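Local coordinates for putative exported protein (Bordetella pertussis Tohama I, PDB 2PFZ) that binds pyroglutamic acid in the periplasm and probably hands it to a tripartite ATP-independent (TRAP) transporter for uptake, at residues Ile64-Glu72 with Arg142-Lys150; Met111-Gln122 with Thr201-Val212. One frame throughout, in Å; residues are numbered along the deposited sequence.

Interaction 1. Residues Ile64-Glu72 with Arg142-Lys150. With PCA (pyroglutamic acid), chain B.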
loop_
_atom_site.group_PDB
_atom_site.type_symbol
_atom_site.label_atom_id
_atom_site.label_comp_id
_atom_site.label_asym_id
_atom_site.label_seq_id
_atom_site.Cartn_x
_atom_site.Cartn_y
_atom_site.Cartn_z
ATOM N N ILE A 64 -2.142 7.926 1.749
ATOM C CA ILE A 64 -2.612 7.305 0.516
ATOM C C ILE A 64 -1.900 5.960 0.289
ATOM O O ILE A 64 -0.892 5.678 0.935
ATOM C CB ILE A 64 -2.369 8.187 -0.748
ATOM C CG1 ILE A 64 -0.875 8.501 -0.935
ATOM C CG2 ILE A 64 -3.253 9.475 -0.758
ATOM C CD1 ILE A 64 -0.488 8.710 -2.385
ATOM N N LEU A 65 -2.454 5.150 -0.612
ATOM C CA LEU A 65 -1.805 3.956 -1.140
ATOM C C LEU A 65 -1.268 4.394 -2.483
ATOM O O LEU A 65 -2.057 4.789 -3.360
ATOM C CB LEU A 65 -2.838 2.856 -1.384
ATOM C CG LEU A 65 -2.318 1.587 -2.062
ATOM C CD1 LEU A 65 -1.481 0.817 -1.085
ATOM C CD2 LEU A 65 -3.517 0.772 -2.603
ATOM N N LEU A 66 0.047 4.340 -2.662
ATOM C CA LEU A 66 0.646 4.924 -3.879
ATOM C C LEU A 66 0.012 4.368 -5.143
ATOM O O LEU A 66 -0.310 5.116 -6.066
ATOM C CB LEU A 66 2.159 4.689 -3.919
ATOM C CG LEU A 66 2.983 5.357 -2.815
ATOM C CD1 LEU A 66 4.418 4.864 -2.794
ATOM C CD2 LEU A 66 2.916 6.863 -2.982
ATOM N N THR A 67 -0.137 3.046 -5.200
ATOM C CA THR A 67 -0.650 2.387 -6.402
ATOM C C THR A 67 -2.093 2.757 -6.792
ATOM O O THR A 67 -2.500 2.484 -7.908
ATOM C CB THR A 67 -0.457 0.831 -6.378
ATOM O OG1 THR A 67 -0.895 0.285 -5.124
ATOM C CG2 THR A 67 1.004 0.468 -6.629
ATOM N N ASN A 68 -2.864 3.365 -5.882
ATOM C CA ASN A 68 -4.181 3.878 -6.268
ATOM C C ASN A 68 -4.073 4.945 -7.343
ATOM O O ASN A 68 -5.068 5.245 -8.040
ATOM C CB ASN A 68 -4.942 4.460 -5.077
ATOM C CG ASN A 68 -5.817 3.448 -4.378
ATOM O OD1 ASN A 68 -6.129 3.604 -3.178
ATOM N ND2 ASN A 68 -6.257 2.423 -5.115
ATOM N N PHE A 69 -2.868 5.511 -7.490
ATOM C CA PHE A 69 -2.667 6.654 -8.371
ATOM C C PHE A 69 -1.857 6.330 -9.623
ATOM O O PHE A 69 -1.428 7.214 -10.361
ATOM C CB PHE A 69 -2.185 7.862 -7.517
ATOM C CG PHE A 69 -3.147 8.168 -6.417
ATOM C CD1 PHE A 69 -4.317 8.884 -6.687
ATOM C CD2 PHE A 69 -2.988 7.610 -5.155
ATOM C CE1 PHE A 69 -5.270 9.086 -5.713
ATOM C CE2 PHE A 69 -3.931 7.825 -4.157
ATOM C CZ PHE A 69 -5.074 8.554 -4.429
ATOM N N ALA A 70 -1.766 5.029 -9.919
ATOM C CA ALA A 70 -1.001 4.515 -11.058
ATOM C C ALA A 70 -1.452 5.071 -12.404
ATOM O O ALA A 70 -0.623 5.237 -13.322
ATOM C CB ALA A 70 -1.007 2.972 -11.070
ATOM N N ASN A 71 -2.739 5.390 -12.535
ATOM C CA ASN A 71 -3.229 5.957 -13.797
ATOM C C ASN A 71 -2.894 7.439 -13.967
ATOM O O ASN A 71 -2.977 7.974 -15.070
ATOM C CB ASN A 71 -4.720 5.662 -14.009
ATOM C CG ASN A 71 -4.980 4.178 -14.283
ATOM O OD1 ASN A 71 -6.069 3.671 -14.043
ATOM N ND2 ASN A 71 -3.969 3.485 -14.781
ATOM N N GLU A 72 -2.489 8.096 -12.887
ATOM C CA GLU A 72 -2.192 9.525 -12.969
ATOM C C GLU A 72 -0.755 9.747 -13.442
ATOM O O GLU A 72 -0.482 10.658 -14.218
ATOM C CB GLU A 72 -2.409 10.199 -11.624
ATOM C CG GLU A 72 -3.862 10.372 -11.172
ATOM C CD GLU A 72 -3.914 11.115 -9.866
ATOM O OE1 GLU A 72 -2.875 11.722 -9.523
ATOM O OE2 GLU A 72 -4.966 11.109 -9.194
ATOM N N ARG A 142 -11.326 -9.346 -6.337
ATOM C CA ARG A 142 -11.415 -8.015 -5.752
ATOM C C ARG A 142 -10.092 -7.269 -5.965
ATOM O O ARG A 142 -9.033 -7.681 -5.466
ATOM C CB ARG A 142 -11.764 -8.112 -4.269
ATOM C CG ARG A 142 -11.721 -6.762 -3.493
ATOM C CD ARG A 142 -10.373 -6.577 -2.748
ATOM N NE ARG A 142 -10.274 -5.296 -2.037
ATOM C CZ ARG A 142 -9.282 -4.991 -1.200
ATOM N NH1 ARG A 142 -8.319 -5.888 -0.936
ATOM N NH2 ARG A 142 -9.266 -3.794 -0.614
ATOM N N ALA A 143 -10.163 -6.176 -6.716
ATOM C CA ALA A 143 -9.010 -5.309 -6.892
ATOM C C ALA A 143 -9.073 -4.251 -5.810
ATOM O O ALA A 143 -10.145 -3.939 -5.302
ATOM C CB ALA A 143 -9.023 -4.655 -8.268
ATOM N N TYR A 144 -7.909 -3.724 -5.439
ATOM C CA TYR A 144 -7.836 -2.565 -4.552
ATOM C C TYR A 144 -7.110 -1.401 -5.242
ATOM O O TYR A 144 -6.903 -0.339 -4.645
ATOM C CB TYR A 144 -7.168 -2.965 -3.215
ATOM C CG TYR A 144 -5.708 -3.401 -3.280
ATOM C CD1 TYR A 144 -5.341 -4.725 -3.001
ATOM C CD2 TYR A 144 -4.693 -2.490 -3.620
ATOM C CE1 TYR A 144 -4.003 -5.126 -3.054
ATOM C CE2 TYR A 144 -3.346 -2.875 -3.676
ATOM C CZ TYR A 144 -3.011 -4.209 -3.380
ATOM O OH TYR A 144 -1.699 -4.622 -3.404
ATOM N N SER A 145 -6.758 -1.570 -6.514
ATOM C CA SER A 145 -6.025 -0.537 -7.232
ATOM C C SER A 145 -6.138 -0.801 -8.727
ATOM O O SER A 145 -6.458 -1.932 -9.118
ATOM C CB SER A 145 -4.556 -0.608 -6.838
ATOM O OG SER A 145 -3.942 -1.757 -7.404
ATOM N N PRO A 146 -5.838 0.214 -9.572
ATOM C CA PRO A 146 -5.749 -0.027 -11.033
ATOM C C PRO A 146 -4.769 -1.143 -11.386
ATOM O O PRO A 146 -4.971 -1.887 -12.364
ATOM C CB PRO A 146 -5.197 1.293 -11.561
ATOM C CG PRO A 146 -5.743 2.314 -10.581
ATOM C CD PRO A 146 -5.591 1.634 -9.251
ATOM N N VAL A 147 -3.694 -1.264 -10.602
ATOM C CA VAL A 147 -2.596 -2.156 -10.992
ATOM C C VAL A 147 -3.015 -3.598 -10.700
ATOM O O VAL A 147 -2.718 -4.537 -11.425
ATOM C CB VAL A 147 -1.261 -1.726 -10.289
ATOM C CG1 VAL A 147 -1.410 -1.822 -8.833
ATOM C CG2 VAL A 147 -0.045 -2.592 -10.770
ATOM N N THR A 148 -3.776 -3.737 -9.640
ATOM C CA THR A 148 -4.215 -5.009 -9.162
ATOM C C THR A 148 -5.414 -5.472 -10.036
ATOM O O THR A 148 -5.625 -6.676 -10.259
ATOM C CB THR A 148 -4.389 -4.755 -7.662
ATOM O OG1 THR A 148 -3.624 -5.654 -6.843
ATOM C CG2 THR A 148 -5.733 -4.415 -7.245
ATOM N N ALA A 149 -6.147 -4.517 -10.603
ATOM C CA ALA A 149 -7.108 -4.826 -11.675
ATOM C C ALA A 149 -6.407 -5.320 -12.952
ATOM O O ALA A 149 -6.863 -6.292 -13.591
ATOM C CB ALA A 149 -8.012 -3.602 -11.981
ATOM N N LYS A 150 -5.292 -4.683 -13.309
ATOM C CA LYS A 150 -4.499 -5.109 -14.468
ATOM C C LYS A 150 -3.949 -6.531 -14.294
ATOM O O LYS A 150 -4.048 -7.339 -15.203
ATOM C CB LYS A 150 -3.349 -4.128 -14.779
ATOM C CG LYS A 150 -2.536 -4.516 -16.009
ATOM C CD LYS A 150 -3.441 -4.644 -17.249
ATOM C CE LYS A 150 -2.622 -4.712 -18.549
ATOM N NZ LYS A 150 -3.423 -4.176 -19.722
HETATM N N PCA B . -4.087 -4.255 2.001
HETATM C CA PCA B . -4.678 -3.091 1.311
HETATM C CB PCA B . -3.747 -2.576 0.212
HETATM C CG PCA B . -2.545 -3.502 0.208
HETATM C CD PCA B . -2.811 -4.439 1.350
HETATM O OE PCA B . -1.989 -5.282 1.741
HETATM C C PCA B . -5.944 -3.578 0.644
HETATM O O PCA B . -6.822 -2.793 0.261
HETATM O OXT PCA B . -6.094 -4.800 0.482
#
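Part of the pyroglutamate pocket of this DctP-type receptor is built where the turn after strand 61-65 meets the N-terminal end of helix 146-155, with L65 laid against Y144 and N68 bonded to its backbone. The methyl CD2 of L65 reaches CD2 of the Y144 ring at 3.6 Å, the two side chains crossing at about a right angle. Y144 has its ring between its own backbone N and carbonyl carbon (chi1 65°), which turns one face to the ligand: CB of pyroglutamic acid sits over the ring centre, 3.8 Å above the plane, while OG1 of T148 lies near the rim of the opposite face. The phenol OH is hydrogen-bonded to NE1 of W204. Two residues earlier, at the end of strand 140-143, R142 takes the ligand carboxylate end-on in a bidentate grip, NH1 to OXT at 2.9 Å and NH2 to O at 2.8 Å, and CB of Y144 packs on one guanidinium face; NE is hydrogen-bonded to V162 O. T67 leans on the helix through CB, 3.7 Å from CG1 of V147, and P146 puts its CD against T67 O and its CB 3.5 Å from OD1 of N71. S145 is the N-cap: its OG accepts from T148 N, and weakly from V147 N. Just before that cap, ND2 of N68 donates to Y144 O at 2.9 Å, meeting a lone pair in the carbonyl plane though the N-H is bent to 135° and the oxygen lies 22° out of the amide plane.

Interaction 2. Residues Met111-Gln122 with Thr201-Val212. With PCA (pyroglutamic acid), chain B.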
loop_
_atom_site.group_PDB
_atom_site.type_symbol
_atom_site.label_atom_id
_atom_site.label_comp_id
_atom_site.label_asym_id
_atom_site.label_seq_id
_atom_site.Cartn_x
_atom_site.Cartn_y
_atom_site.Cartn_z
ATOM N N MET A 111 2.770 19.299 -2.892
ATOM C CA MET A 111 2.789 18.383 -1.740
ATOM C C MET A 111 4.185 17.891 -1.379
ATOM O O MET A 111 5.092 17.880 -2.217
ATOM C CB MET A 111 1.862 17.173 -1.979
ATOM C CG MET A 111 0.408 17.583 -2.082
ATOM S SD MET A 111 -0.687 16.236 -2.461
ATOM C CE MET A 111 -0.539 16.171 -4.243
ATOM N N MET A 112 4.333 17.489 -0.125
ATOM C CA MET A 112 5.544 16.847 0.369
ATOM C C MET A 112 5.299 15.404 0.760
ATOM O O MET A 112 4.225 15.059 1.250
ATOM C CB MET A 112 6.061 17.571 1.602
ATOM C CG MET A 112 6.218 19.019 1.387
ATOM S SD MET A 112 6.525 19.901 2.920
ATOM C CE MET A 112 7.653 18.751 3.721
ATOM N N LEU A 113 6.319 14.578 0.563
ATOM C CA LEU A 113 6.309 13.202 1.079
ATOM C C LEU A 113 6.873 13.193 2.486
ATOM O O LEU A 113 8.066 13.466 2.697
ATOM C CB LEU A 113 7.130 12.279 0.187
ATOM C CG LEU A 113 7.307 10.819 0.649
ATOM C CD1 LEU A 113 5.960 10.103 0.800
ATOM C CD2 LEU A 113 8.224 10.073 -0.320
ATOM N N LEU A 114 6.041 12.863 3.455
ATOM C CA LEU A 114 6.518 12.849 4.834
ATOM C C LEU A 114 7.190 11.523 5.173
ATOM O O LEU A 114 8.312 11.498 5.647
ATOM C CB LEU A 114 5.409 13.219 5.832
ATOM C CG LEU A 114 5.905 13.374 7.282
ATOM C CD1 LEU A 114 6.818 14.596 7.417
ATOM C CD2 LEU A 114 4.776 13.483 8.238
ATOM N N TYR A 115 6.493 10.425 4.949
ATOM C CA TYR A 115 7.089 9.108 5.091
ATOM C C TYR A 115 6.274 8.080 4.324
ATOM O O TYR A 115 5.145 8.356 3.949
ATOM C CB TYR A 115 7.234 8.735 6.543
ATOM C CG TYR A 115 5.965 8.396 7.288
ATOM C CD1 TYR A 115 5.261 9.379 7.998
ATOM C CD2 TYR A 115 5.491 7.069 7.338
ATOM C CE1 TYR A 115 4.125 9.058 8.728
ATOM C CE2 TYR A 115 4.350 6.738 8.085
ATOM C CZ TYR A 115 3.674 7.747 8.766
ATOM O OH TYR A 115 2.543 7.443 9.500
ATOM N N SER A 116 6.874 6.923 4.057
ATOM C CA SER A 116 6.208 5.879 3.278
ATOM C C SER A 116 6.517 4.525 3.909
ATOM O O SER A 116 7.674 4.275 4.282
ATOM C CB SER A 116 6.695 5.905 1.823
ATOM O OG SER A 116 5.998 4.965 0.980
ATOM N N VAL A 117 5.488 3.686 4.091
ATOM C CA VAL A 117 5.734 2.359 4.630
ATOM C C VAL A 117 5.087 1.241 3.838
ATOM O O VAL A 117 4.000 1.396 3.321
ATOM C CB VAL A 117 5.598 2.198 6.198
ATOM C CG1 VAL A 117 5.326 3.521 6.990
ATOM C CG2 VAL A 117 4.763 1.009 6.635
ATOM N N ALA A 118 5.803 0.129 3.733
ATOM C CA ALA A 118 5.326 -1.003 2.947
ATOM C C ALA A 118 4.306 -1.816 3.720
ATOM O O ALA A 118 4.503 -2.110 4.891
ATOM C CB ALA A 118 6.498 -1.908 2.552
ATOM N N TRP A 119 3.221 -2.172 3.037
ATOM C CA TRP A 119 2.328 -3.247 3.468
ATOM C C TRP A 119 3.128 -4.557 3.373
ATOM O O TRP A 119 4.139 -4.618 2.671
ATOM C CB TRP A 119 1.140 -3.351 2.502
ATOM C CG TRP A 119 0.059 -2.304 2.657
ATOM C CD1 TRP A 119 -0.003 -1.088 2.044
ATOM C CD2 TRP A 119 -1.126 -2.432 3.426
ATOM N NE1 TRP A 119 -1.166 -0.434 2.384
ATOM C CE2 TRP A 119 -1.870 -1.232 3.256
ATOM C CE3 TRP A 119 -1.626 -3.423 4.273
ATOM C CZ2 TRP A 119 -3.094 -1.024 3.877
ATOM C CZ3 TRP A 119 -2.842 -3.211 4.898
ATOM C CH2 TRP A 119 -3.570 -2.023 4.687
ATOM N N PRO A 120 2.679 -5.614 4.077
ATOM C CA PRO A 120 3.342 -6.927 3.958
ATOM C C PRO A 120 3.256 -7.561 2.552
ATOM O O PRO A 120 2.475 -7.118 1.696
ATOM C CB PRO A 120 2.631 -7.765 5.013
ATOM C CG PRO A 120 2.065 -6.678 6.011
ATOM C CD PRO A 120 1.605 -5.638 5.085
ATOM N N PRO A 121 4.108 -8.571 2.289
ATOM C CA PRO A 121 4.157 -9.171 0.954
ATOM C C PRO A 121 2.827 -9.751 0.509
ATOM O O PRO A 121 2.121 -10.378 1.307
ATOM C CB PRO A 121 5.214 -10.261 1.112
ATOM C CG PRO A 121 6.105 -9.737 2.219
ATOM C CD PRO A 121 5.112 -9.186 3.191
ATOM N N GLN A 122 2.479 -9.493 -0.736
ATOM C CA GLN A 122 1.120 -9.753 -1.207
ATOM C C GLN A 122 0.923 -11.162 -1.691
ATOM O O GLN A 122 1.664 -11.629 -2.560
ATOM C CB GLN A 122 0.760 -8.797 -2.325
ATOM C CG GLN A 122 0.971 -7.326 -1.907
ATOM C CD GLN A 122 -0.139 -6.740 -1.052
ATOM O OE1 GLN A 122 0.059 -6.432 0.133
ATOM N NE2 GLN A 122 -1.279 -6.535 -1.644
ATOM N N THR A 201 2.537 -15.687 -2.038
ATOM C CA THR A 201 3.363 -15.389 -3.212
ATOM C C THR A 201 4.397 -14.284 -2.992
ATOM O O THR A 201 5.355 -14.167 -3.783
ATOM C CB THR A 201 2.509 -15.048 -4.447
ATOM O OG1 THR A 201 1.594 -13.978 -4.144
ATOM C CG2 THR A 201 1.706 -16.291 -4.867
ATOM N N GLU A 202 4.180 -13.450 -1.966
ATOM C CA GLU A 202 5.086 -12.326 -1.694
ATOM C C GLU A 202 5.397 -11.601 -3.003
ATOM O O GLU A 202 6.550 -11.205 -3.270
ATOM C CB GLU A 202 6.391 -12.789 -0.984
ATOM C CG GLU A 202 6.152 -13.662 0.253
ATOM C CD GLU A 202 7.413 -13.893 1.074
ATOM O OE1 GLU A 202 8.443 -14.319 0.499
ATOM O OE2 GLU A 202 7.360 -13.632 2.300
ATOM N N ALA A 203 4.350 -11.367 -3.793
ATOM C CA ALA A 203 4.500 -10.885 -5.172
ATOM C C ALA A 203 4.966 -9.450 -5.280
ATOM O O ALA A 203 5.692 -9.093 -6.222
ATOM C CB ALA A 203 3.188 -11.123 -5.993
ATOM N N TRP A 204 4.559 -8.627 -4.316
ATOM C CA TRP A 204 5.022 -7.237 -4.248
ATOM C C TRP A 204 4.741 -6.744 -2.842
ATOM O O TRP A 204 4.083 -7.441 -2.066
ATOM C CB TRP A 204 4.353 -6.345 -5.327
ATOM C CG TRP A 204 2.894 -6.078 -5.171
ATOM C CD1 TRP A 204 2.309 -4.991 -4.541
ATOM C CD2 TRP A 204 1.824 -6.873 -5.675
ATOM N NE1 TRP A 204 0.929 -5.099 -4.592
ATOM C CE2 TRP A 204 0.606 -6.243 -5.290
ATOM C CE3 TRP A 204 1.770 -8.082 -6.400
ATOM C CZ2 TRP A 204 -0.652 -6.771 -5.620
ATOM C CZ3 TRP A 204 0.507 -8.613 -6.733
ATOM C CH2 TRP A 204 -0.690 -7.959 -6.329
ATOM N N LEU A 205 5.230 -5.548 -2.521
ATOM C CA LEU A 205 4.961 -4.925 -1.243
ATOM C C LEU A 205 4.537 -3.476 -1.526
ATOM O O LEU A 205 5.375 -2.588 -1.662
ATOM C CB LEU A 205 6.159 -4.972 -0.271
ATOM C CG LEU A 205 6.596 -6.290 0.405
ATOM C CD1 LEU A 205 7.350 -7.162 -0.598
ATOM C CD2 LEU A 205 7.487 -6.048 1.633
ATOM N N PRO A 206 3.228 -3.241 -1.572
ATOM C CA PRO A 206 2.800 -1.907 -1.969
ATOM C C PRO A 206 2.936 -0.975 -0.771
ATOM O O PRO A 206 2.727 -1.398 0.363
ATOM C CB PRO A 206 1.322 -2.117 -2.318
ATOM C CG PRO A 206 0.867 -3.229 -1.427
ATOM C CD PRO A 206 2.103 -4.084 -1.128
ATOM N N LYS A 207 3.266 0.289 -1.011
ATOM C CA LYS A 207 3.438 1.227 0.115
ATOM C C LYS A 207 2.271 2.187 0.254
ATOM O O LYS A 207 1.655 2.572 -0.739
ATOM C CB LYS A 207 4.735 2.035 -0.041
ATOM C CG LYS A 207 6.026 1.174 -0.122
ATOM C CD LYS A 207 7.328 2.025 -0.086
ATOM C CE LYS A 207 7.401 2.976 -1.271
ATOM N NZ LYS A 207 7.253 2.244 -2.573
ATOM N N ASN A 208 1.982 2.559 1.494
ATOM C CA ASN A 208 1.252 3.805 1.779
ATOM C C ASN A 208 2.236 4.953 1.896
ATOM O O ASN A 208 3.433 4.727 2.113
ATOM C CB ASN A 208 0.426 3.652 3.059
ATOM C CG ASN A 208 -0.766 2.745 2.862
ATOM O OD1 ASN A 208 -1.038 2.295 1.746
ATOM N ND2 ASN A 208 -1.483 2.461 3.939
ATOM N N ALA A 209 1.744 6.181 1.757
ATOM C CA ALA A 209 2.573 7.353 1.914
ATOM C C ALA A 209 1.753 8.382 2.653
ATOM O O ALA A 209 0.557 8.571 2.380
ATOM C CB ALA A 209 2.987 7.928 0.552
ATOM N N VAL A 210 2.412 9.067 3.578
ATOM C CA VAL A 210 1.770 10.188 4.248
ATOM C C VAL A 210 2.266 11.456 3.554
ATOM O O VAL A 210 3.473 11.720 3.515
ATOM C CB VAL A 210 2.082 10.188 5.744
ATOM C CG1 VAL A 210 1.577 11.489 6.402
ATOM C CG2 VAL A 210 1.437 8.953 6.395
ATOM N N LEU A 211 1.319 12.193 2.976
ATOM C CA LEU A 211 1.581 13.393 2.190
ATOM C C LEU A 211 1.181 14.588 3.011
ATOM O O LEU A 211 0.268 14.505 3.824
ATOM C CB LEU A 211 0.745 13.401 0.918
ATOM C CG LEU A 211 0.675 12.140 0.055
ATOM C CD1 LEU A 211 -0.120 12.470 -1.229
ATOM C CD2 LEU A 211 2.066 11.614 -0.283
ATOM N N VAL A 212 1.875 15.695 2.773
ATOM C CA VAL A 212 1.637 16.948 3.481
ATOM C C VAL A 212 1.471 18.054 2.443
ATOM O O VAL A 212 2.234 18.138 1.456
ATOM C CB VAL A 212 2.831 17.285 4.439
ATOM C CG1 VAL A 212 2.665 18.673 5.057
ATOM C CG2 VAL A 212 2.946 16.268 5.552
HETATM N N PCA B . -4.087 -4.255 2.001
HETATM C CA PCA B . -4.678 -3.091 1.311
HETATM C CB PCA B . -3.747 -2.576 0.212
HETATM C CG PCA B . -2.545 -3.502 0.208
HETATM C CD PCA B . -2.811 -4.439 1.350
HETATM O OE PCA B . -1.989 -5.282 1.741
HETATM C C PCA B . -5.944 -3.578 0.644
HETATM O O PCA B . -6.822 -2.793 0.261
HETATM O OXT PCA B . -6.094 -4.800 0.482
HETATM O O HOH W 1 3.168 5.792 4.900
HETATM O O HOH W 2 2.463 -13.106 0.281
#
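W119 and N208 meet with indole and amide planes almost perpendicular, 86° apart. NE1 of W119 donates to OD1 of N208 at 2.8 Å; the oxygen lies in the indole plane, but the donor stands above the amide carbonyl plane, away from its lone pairs. P206 O, also near the indole plane at its edge, accepts from the backbone N of W119. With its edge held this way, the indole has one face on pyroglutamic acid, whose CD sits 3.3 Å above the plane toward the rim. On the same side of the sheet as N208, Y115 lies obliquely across V210, and CG2 of V210 makes a CH-pi contact over the phenol face, 3.9 Å from the centroid.

Y115 and V210 belong to the antiparallel ladder of strands 111-118 and 207-213, and W119 follows directly on its end. In the ladder a classic beta bulge sets L114 and Y115 together opposite V210. L114 N donates to V210 O, and V210 N to Y115 O. The L114 and V210 side chains run alongside each other. On the other face of the sheet, with A209 and K207, S116 has OG anti to its own nitrogen (chi1 -176°), which brings the hydroxyl to N208 O at 2.8 Å; V117 N reaches that oxygen from the opposite face of its plane. K207 folds along S116, its ammonium salt-bridged to D79.

Past the strands, P121 CG and L205 CG pack alongside each other. Q122 sends CG over the five-membered ring of W204, 3.5 Å from the centroid and 13° off the normal, while its backbone O takes A203 N and T201 OG1.

In the fold
From the N terminus, strand 61-65 and the turn after it come first, then 111-122, then 142-150, and last 201-212. Interaction 1 closes a loop of 69 residues that contains 111-122, and interaction 2 closes one of 78 that contains 142-150, so the two cross rather than nest. Strand 207-213 is the middle of a three-stranded antiparallel sheet, between 61-65 and 111-118, and I64 O meets A209 N across it. Interaction 1 sets the end of that sheet's edge strand and the turn after it against the short link between strand 140-143 of the six-stranded mixed sheet and helix 146-155. Y144 and W204 join the two contacts beside pyroglutamic acid, which both touch.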